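Local coordinates for fiber protein (Snake adenovirus 1, PDB 4UMI) that probably attaches the virion to its host-cell receptor through the trimeric head domain at the tip of the capsid spike, at residues I107-Q112 and A154-F159; F119-R124 and R134-Y139. All blocks are in the same frame, centred on the assembly; numbering follows the deposited sequence.

How the contacts relate
Both contacts lie in the head domain, their centres about 9 Å apart, and both build on the antiparallel sheet in which strands 101-112, 118-128, 131-140 and 198-206 lie side by side in chain order. Contact 1 sets the outermost strand 101-112 against helix 154-161; contact 2 is the pairing of the next two strands, and its segments fall between those of contact 1 in the sequence. Strands 101-112 and 118-128 join them, with I107 O 2.8 Å from A123 N and L111 N 2.8 Å from F119 O. One sheet face thus carries the helix, and the same sheet also contributes to the interface with a second subunit, which both contacts touch.

Contact 1. Residues I107-Q112 and A154-F159; sequences IAEELQ and AELSSF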
loop_
_atom_site.group_PDB
_atom_site.type_symbol
_atom_site.label_atom_id
_atom_site.label_comp_id
_atom_site.label_asym_id
_atom_site.label_seq_id
_atom_site.Cartn_x
_atom_site.Cartn_y
_atom_site.Cartn_z
ATOM N N ILE A 107 -14.644 6.679 -2.182
ATOM C CA ILE A 107 -15.888 5.911 -2.154
ATOM C C ILE A 107 -15.564 4.438 -1.906
ATOM O O ILE A 107 -14.471 3.982 -2.179
ATOM C CB ILE A 107 -16.692 6.040 -3.490
ATOM C CG1 ILE A 107 -15.922 5.515 -4.711
ATOM C CG2 ILE A 107 -17.151 7.467 -3.722
ATOM C CD1 ILE A 107 -16.678 5.440 -6.031
ATOM N N ALA A 108 -16.511 3.675 -1.411
ATOM C CA ALA A 108 -16.368 2.258 -1.211
ATOM C C ALA A 108 -17.646 1.555 -1.559
ATOM O O ALA A 108 -18.737 2.136 -1.474
ATOM C CB ALA A 108 -15.977 1.921 0.196
ATOM N N GLU A 109 -17.539 0.278 -1.925
ATOM C CA GLU A 109 -18.694 -0.478 -2.406
ATOM C C GLU A 109 -18.438 -1.957 -2.144
ATOM O O GLU A 109 -17.301 -2.425 -2.289
ATOM C CB GLU A 109 -18.794 -0.203 -3.905
ATOM C CG GLU A 109 -20.000 -0.721 -4.614
ATOM C CD GLU A 109 -20.044 -0.127 -5.998
ATOM O OE1 GLU A 109 -19.742 1.100 -6.166
ATOM O OE2 GLU A 109 -20.395 -0.882 -6.913
ATOM N N GLU A 110 -19.485 -2.708 -1.838
ATOM C CA GLU A 110 -19.409 -4.142 -1.629
ATOM C C GLU A 110 -20.010 -4.823 -2.842
ATOM O O GLU A 110 -21.100 -4.447 -3.270
ATOM C CB GLU A 110 -20.187 -4.518 -0.371
ATOM C CG GLU A 110 -20.048 -5.971 0.025
ATOM C CD GLU A 110 -18.795 -6.254 0.801
ATOM O OE1 GLU A 110 -18.208 -5.308 1.366
ATOM O OE2 GLU A 110 -18.393 -7.435 0.835
ATOM N N LEU A 111 -19.281 -5.782 -3.406
ATOM C CA LEU A 111 -19.723 -6.578 -4.554
ATOM C C LEU A 111 -19.800 -8.038 -4.161
ATOM O O LEU A 111 -19.033 -8.519 -3.352
ATOM C CB LEU A 111 -18.768 -6.455 -5.747
ATOM C CG LEU A 111 -18.827 -5.151 -6.524
ATOM C CD1 LEU A 111 -18.467 -3.929 -5.718
ATOM C CD2 LEU A 111 -17.993 -5.178 -7.774
ATOM N N GLN A 112 -20.759 -8.742 -4.745
ATOM C CA GLN A 112 -20.920 -10.142 -4.438
ATOM C C GLN A 112 -21.242 -10.883 -5.729
ATOM O O GLN A 112 -22.006 -10.395 -6.578
ATOM C CB GLN A 112 -22.037 -10.299 -3.406
ATOM C CG GLN A 112 -22.257 -11.702 -2.876
ATOM C CD GLN A 112 -23.324 -11.753 -1.793
ATOM O OE1 GLN A 112 -23.561 -10.774 -1.084
ATOM N NE2 GLN A 112 -23.964 -12.897 -1.659
ATOM N N ALA A 154 -22.411 2.624 -11.376
ATOM C CA ALA A 154 -21.946 3.496 -12.429
ATOM C C ALA A 154 -20.739 4.294 -11.987
ATOM O O ALA A 154 -19.831 4.537 -12.766
ATOM C CB ALA A 154 -23.055 4.440 -12.833
ATOM N N GLU A 155 -20.740 4.744 -10.732
ATOM C CA GLU A 155 -19.639 5.571 -10.245
ATOM C C GLU A 155 -18.344 4.780 -10.177
ATOM O O GLU A 155 -17.307 5.255 -10.648
ATOM C CB GLU A 155 -19.972 6.161 -8.892
ATOM C CG GLU A 155 -18.949 7.185 -8.438
ATOM C CD GLU A 155 -19.346 7.972 -7.188
ATOM O OE1 GLU A 155 -20.348 7.651 -6.526
ATOM O OE2 GLU A 155 -18.596 8.902 -6.862
ATOM N N LEU A 156 -18.403 3.573 -9.611
ATOM C CA LEU A 156 -17.191 2.742 -9.560
ATOM C C LEU A 156 -16.724 2.355 -10.963
ATOM O O LEU A 156 -15.519 2.369 -11.257
ATOM C CB LEU A 156 -17.418 1.512 -8.709
ATOM C CG LEU A 156 -16.202 0.614 -8.506
ATOM C CD1 LEU A 156 -14.996 1.341 -7.927
ATOM C CD2 LEU A 156 -16.573 -0.554 -7.620
ATOM N N SER A 157 -17.690 2.071 -11.840
ATOM C CA SER A 157 -17.382 1.700 -13.191
ATOM C C SER A 157 -16.660 2.845 -13.893
ATOM O O SER A 157 -15.686 2.614 -14.592
ATOM C CB SER A 157 -18.646 1.291 -13.962
ATOM O OG SER A 157 -19.210 0.097 -13.433
ATOM N N SER A 158 -17.135 4.089 -13.706
ATOM C CA SER A 158 -16.490 5.270 -14.265
ATOM C C SER A 158 -15.042 5.382 -13.790
ATOM O O SER A 158 -14.130 5.615 -14.572
ATOM C CB SER A 158 -17.281 6.532 -13.873
ATOM O OG SER A 158 -16.695 7.720 -14.392
ATOM N N PHE A 159 -14.832 5.224 -12.487
ATOM C CA PHE A 159 -13.482 5.334 -11.923
ATOM C C PHE A 159 -12.566 4.264 -12.556
ATOM O O PHE A 159 -11.447 4.549 -12.943
ATOM C CB PHE A 159 -13.587 5.100 -10.428
ATOM C CG PHE A 159 -12.267 5.116 -9.706
ATOM C CD1 PHE A 159 -11.733 6.276 -9.230
ATOM C CD2 PHE A 159 -11.560 3.931 -9.506
ATOM C CE1 PHE A 159 -10.548 6.304 -8.532
ATOM C CE2 PHE A 159 -10.390 3.962 -8.816
ATOM C CZ PHE A 159 -9.887 5.132 -8.333
#
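I107 and E155 approach from opposite directions, the isoleucine reaching from strand 101-112 and the glutamate from the first turn of helix 154-161. The I107 CD1 methyl rests on E155 CG at 3.7 Å, while the I107 CG2 branch meets the carboxylate, 3.7 Å from E155 OE2. With CG1 between its backbone N and carbonyl carbon (chi1 61°), I107 sends CD1 toward the helix. The second close point is E109 on L156: E109 OE1 stands 3.5 Å from L156 CB, and L156 CD2 lies 3.9 Å from E109 CD, so the leucine flank packs against the carboxylate. The L111 end, though buried, touches the helix more loosely, L111 CD1 being 4.3 Å from L156 CD2. The solvent side is at the partly exposed E109 and E155, whose OE1 atoms stay 6.6 Å apart; L96 and P97 of the second subunit pack on E155 and I107. E109 OE1 is hydrogen-bonded to S153 OG, which also receives the L156 backbone N-H. No hydrogen bond crosses between the segments, whose axes approach to 9.7 Å at 112°. Van der Waals packing of aliphatic groups on two glutamate side chains therefore holds the helix against a sheet face, over its outermost strand, with S153 linking the E109 carboxylate to the helix start.

Contact 2. Residues F119-R124 and R134-Y139; sequences FAFQAR and RTLFAY
The beta hairpin of strands 118-128 and 131-140 forms the centre of the four-stranded sheet in the head domain, and residues 119-124 and 134-139 pair antiparallel within it. Three hydrogen-bonded pairs, A120 with Y139, Q122 with F137 and R124 with T135, supply six backbone bonds. The straightest is F137 N to Q122 O, 2.8 Å with 174° at the hydrogen. The non-hydrogen-bonded pair F121 and A138 brings F121 CE1 to 3.6 Å from A138 CB, while L136 CD1 meets F121 CD1 at 4.1 Å. On this face A123 packs against L156 and F159 of the helix, and A138 against I170 and F172 of the other sheet.

The opposite face is polar and aromatic. Q122 extends beside F137, its amide plane 29° from the ring and OE1 3.3 Å from F137 CD1. R124 bends at chi3 (-78°), which brings its guanidinium across the end of that ring: F137 CE1 lies 3.9 Å above the guanidinium plane, over its centre. K133 of the second subunit makes a cation-pi contact with F137 and a hydrogen bond to Q122 OE1; E126 OE1 of that subunit forms a salt bridge with R124 NH2 and accepts from Q122 NE2, which also bonds to D106 OD1 of the same chain. A water bonded to T135 OG1 makes a weak bond to R124 O. The hairpin thus has an apolar face turned to the chain's interior and a polar-aromatic face joined to the second subunit by a salt bridge, amide hydrogen bonds and a cation-pi contact.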
loop_
_atom_site.group_PDB
_atom_site.type_symbol
_atom_site.label_atom_id
_atom_site.label_comp_id
_atom_site.label_asym_id
_atom_site.label_seq_id
_atom_site.Cartn_x
_atom_site.Cartn_y
_atom_site.Cartn_z
ATOM N N PHE A 119 -16.483 -9.027 -2.080
ATOM C CA PHE A 119 -15.359 -8.107 -2.062
ATOM C C PHE A 119 -15.803 -6.733 -1.610
ATOM O O PHE A 119 -16.914 -6.325 -1.917
ATOM C CB PHE A 119 -14.723 -7.924 -3.454
ATOM C CG PHE A 119 -13.655 -8.902 -3.760
ATOM C CD1 PHE A 119 -13.928 -10.193 -4.146
ATOM C CD2 PHE A 119 -12.348 -8.491 -3.726
ATOM C CE1 PHE A 119 -12.913 -11.051 -4.438
ATOM C CE2 PHE A 119 -11.319 -9.344 -4.018
ATOM C CZ PHE A 119 -11.608 -10.626 -4.394
ATOM N N ALA A 120 -14.924 -6.002 -0.930
ATOM C CA ALA A 120 -15.079 -4.575 -0.759
ATOM C C ALA A 120 -14.007 -3.906 -1.561
ATOM O O ALA A 120 -12.822 -4.296 -1.534
ATOM C CB ALA A 120 -14.976 -4.199 0.691
ATOM N N PHE A 121 -14.417 -2.910 -2.323
ATOM C CA PHE A 121 -13.524 -2.073 -3.105
ATOM C C PHE A 121 -13.623 -0.636 -2.586
ATOM O O PHE A 121 -14.712 -0.165 -2.279
ATOM C CB PHE A 121 -13.872 -2.105 -4.568
ATOM C CG PHE A 121 -13.607 -3.429 -5.220
ATOM C CD1 PHE A 121 -12.342 -3.759 -5.649
ATOM C CD2 PHE A 121 -14.606 -4.357 -5.392
ATOM C CE1 PHE A 121 -12.090 -4.977 -6.241
ATOM C CE2 PHE A 121 -14.361 -5.560 -5.986
ATOM C CZ PHE A 121 -13.102 -5.876 -6.365
ATOM N N GLN A 122 -12.508 0.074 -2.557
ATOM C CA GLN A 122 -12.456 1.500 -2.274
ATOM C C GLN A 122 -11.756 2.181 -3.422
ATOM O O GLN A 122 -10.694 1.734 -3.868
ATOM C CB GLN A 122 -11.769 1.792 -0.929
ATOM C CG GLN A 122 -11.443 3.248 -0.637
ATOM C CD GLN A 122 -10.573 3.394 0.559
ATOM O OE1 GLN A 122 -9.944 2.423 1.014
ATOM N NE2 GLN A 122 -10.438 4.614 1.025
ATOM N N ALA A 123 -12.331 3.287 -3.883
ATOM C CA ALA A 123 -11.752 4.080 -4.951
ATOM C C ALA A 123 -11.433 5.471 -4.412
ATOM O O ALA A 123 -12.320 6.159 -3.906
ATOM C CB ALA A 123 -12.711 4.138 -6.137
ATOM N N ARG A 124 -10.177 5.875 -4.523
ATOM C CA ARG A 124 -9.703 7.131 -3.985
ATOM C C ARG A 124 -8.995 7.922 -5.059
ATOM O O ARG A 124 -8.259 7.355 -5.847
ATOM C CB ARG A 124 -8.850 6.907 -2.737
ATOM C CG ARG A 124 -8.410 8.137 -2.004
ATOM C CD ARG A 124 -7.368 7.710 -0.967
ATOM N NE ARG A 124 -7.935 7.106 0.216
ATOM C CZ ARG A 124 -7.224 6.534 1.193
ATOM N NH1 ARG A 124 -5.886 6.478 1.108
ATOM N NH2 ARG A 124 -7.844 6.000 2.262
ATOM N N ARG A 134 -4.940 7.987 -8.636
ATOM C CA ARG A 134 -6.164 7.213 -8.451
ATOM C C ARG A 134 -5.786 5.845 -7.925
ATOM O O ARG A 134 -4.995 5.148 -8.567
ATOM C CB ARG A 134 -6.983 7.093 -9.725
ATOM C CG ARG A 134 -7.657 8.415 -10.057
ATOM C CD ARG A 134 -8.251 8.452 -11.427
ATOM N NE ARG A 134 -8.771 9.800 -11.735
ATOM C CZ ARG A 134 -8.666 10.414 -12.917
ATOM N NH1 ARG A 134 -8.052 9.837 -13.952
ATOM N NH2 ARG A 134 -9.172 11.628 -13.072
ATOM N N THR A 135 -6.314 5.489 -6.771
ATOM C CA THR A 135 -6.013 4.217 -6.112
ATOM C C THR A 135 -7.260 3.370 -5.935
ATOM O O THR A 135 -8.288 3.848 -5.449
ATOM C CB THR A 135 -5.382 4.441 -4.730
ATOM O OG1 THR A 135 -4.236 5.297 -4.832
ATOM C CG2 THR A 135 -4.957 3.145 -4.080
ATOM N N LEU A 136 -7.146 2.108 -6.339
ATOM C CA LEU A 136 -8.143 1.088 -6.068
ATOM C C LEU A 136 -7.643 0.195 -4.914
ATOM O O LEU A 136 -6.568 -0.386 -5.048
ATOM C CB LEU A 136 -8.381 0.239 -7.303
ATOM C CG LEU A 136 -9.449 -0.831 -7.159
ATOM C CD1 LEU A 136 -10.846 -0.231 -7.026
ATOM C CD2 LEU A 136 -9.402 -1.806 -8.339
ATOM N N PHE A 137 -8.415 0.076 -3.854
ATOM C CA PHE A 137 -8.144 -0.824 -2.768
ATOM C C PHE A 137 -9.159 -1.958 -2.865
ATOM O O PHE A 137 -10.326 -1.734 -3.161
ATOM C CB PHE A 137 -8.309 -0.123 -1.414
ATOM C CG PHE A 137 -7.395 1.026 -1.170
ATOM C CD1 PHE A 137 -7.739 2.336 -1.495
ATOM C CD2 PHE A 137 -6.200 0.812 -0.507
ATOM C CE1 PHE A 137 -6.860 3.361 -1.157
ATOM C CE2 PHE A 137 -5.342 1.837 -0.204
ATOM C CZ PHE A 137 -5.659 3.114 -0.541
ATOM N N ALA A 138 -8.675 -3.180 -2.646
ATOM C CA ALA A 138 -9.553 -4.348 -2.715
ATOM C C ALA A 138 -9.321 -5.269 -1.521
ATOM O O ALA A 138 -8.169 -5.497 -1.143
ATOM C CB ALA A 138 -9.269 -5.143 -3.975
ATOM N N TYR A 139 -10.393 -5.811 -0.960
ATOM C CA TYR A 139 -10.296 -6.748 0.157
ATOM C C TYR A 139 -11.363 -7.812 0.047
ATOM O O TYR A 139 -12.511 -7.516 -0.280
ATOM C CB TYR A 139 -10.512 -6.015 1.508
ATOM C CG TYR A 139 -10.724 -6.979 2.663
ATOM C CD1 TYR A 139 -9.668 -7.681 3.204
ATOM C CD2 TYR A 139 -11.991 -7.247 3.165
ATOM C CE1 TYR A 139 -9.842 -8.633 4.192
ATOM C CE2 TYR A 139 -12.174 -8.183 4.154
ATOM C CZ TYR A 139 -11.101 -8.869 4.668
ATOM O OH TYR A 139 -11.253 -9.825 5.641
HETATM O O HOH W 1 -5.301 7.883 -4.456
#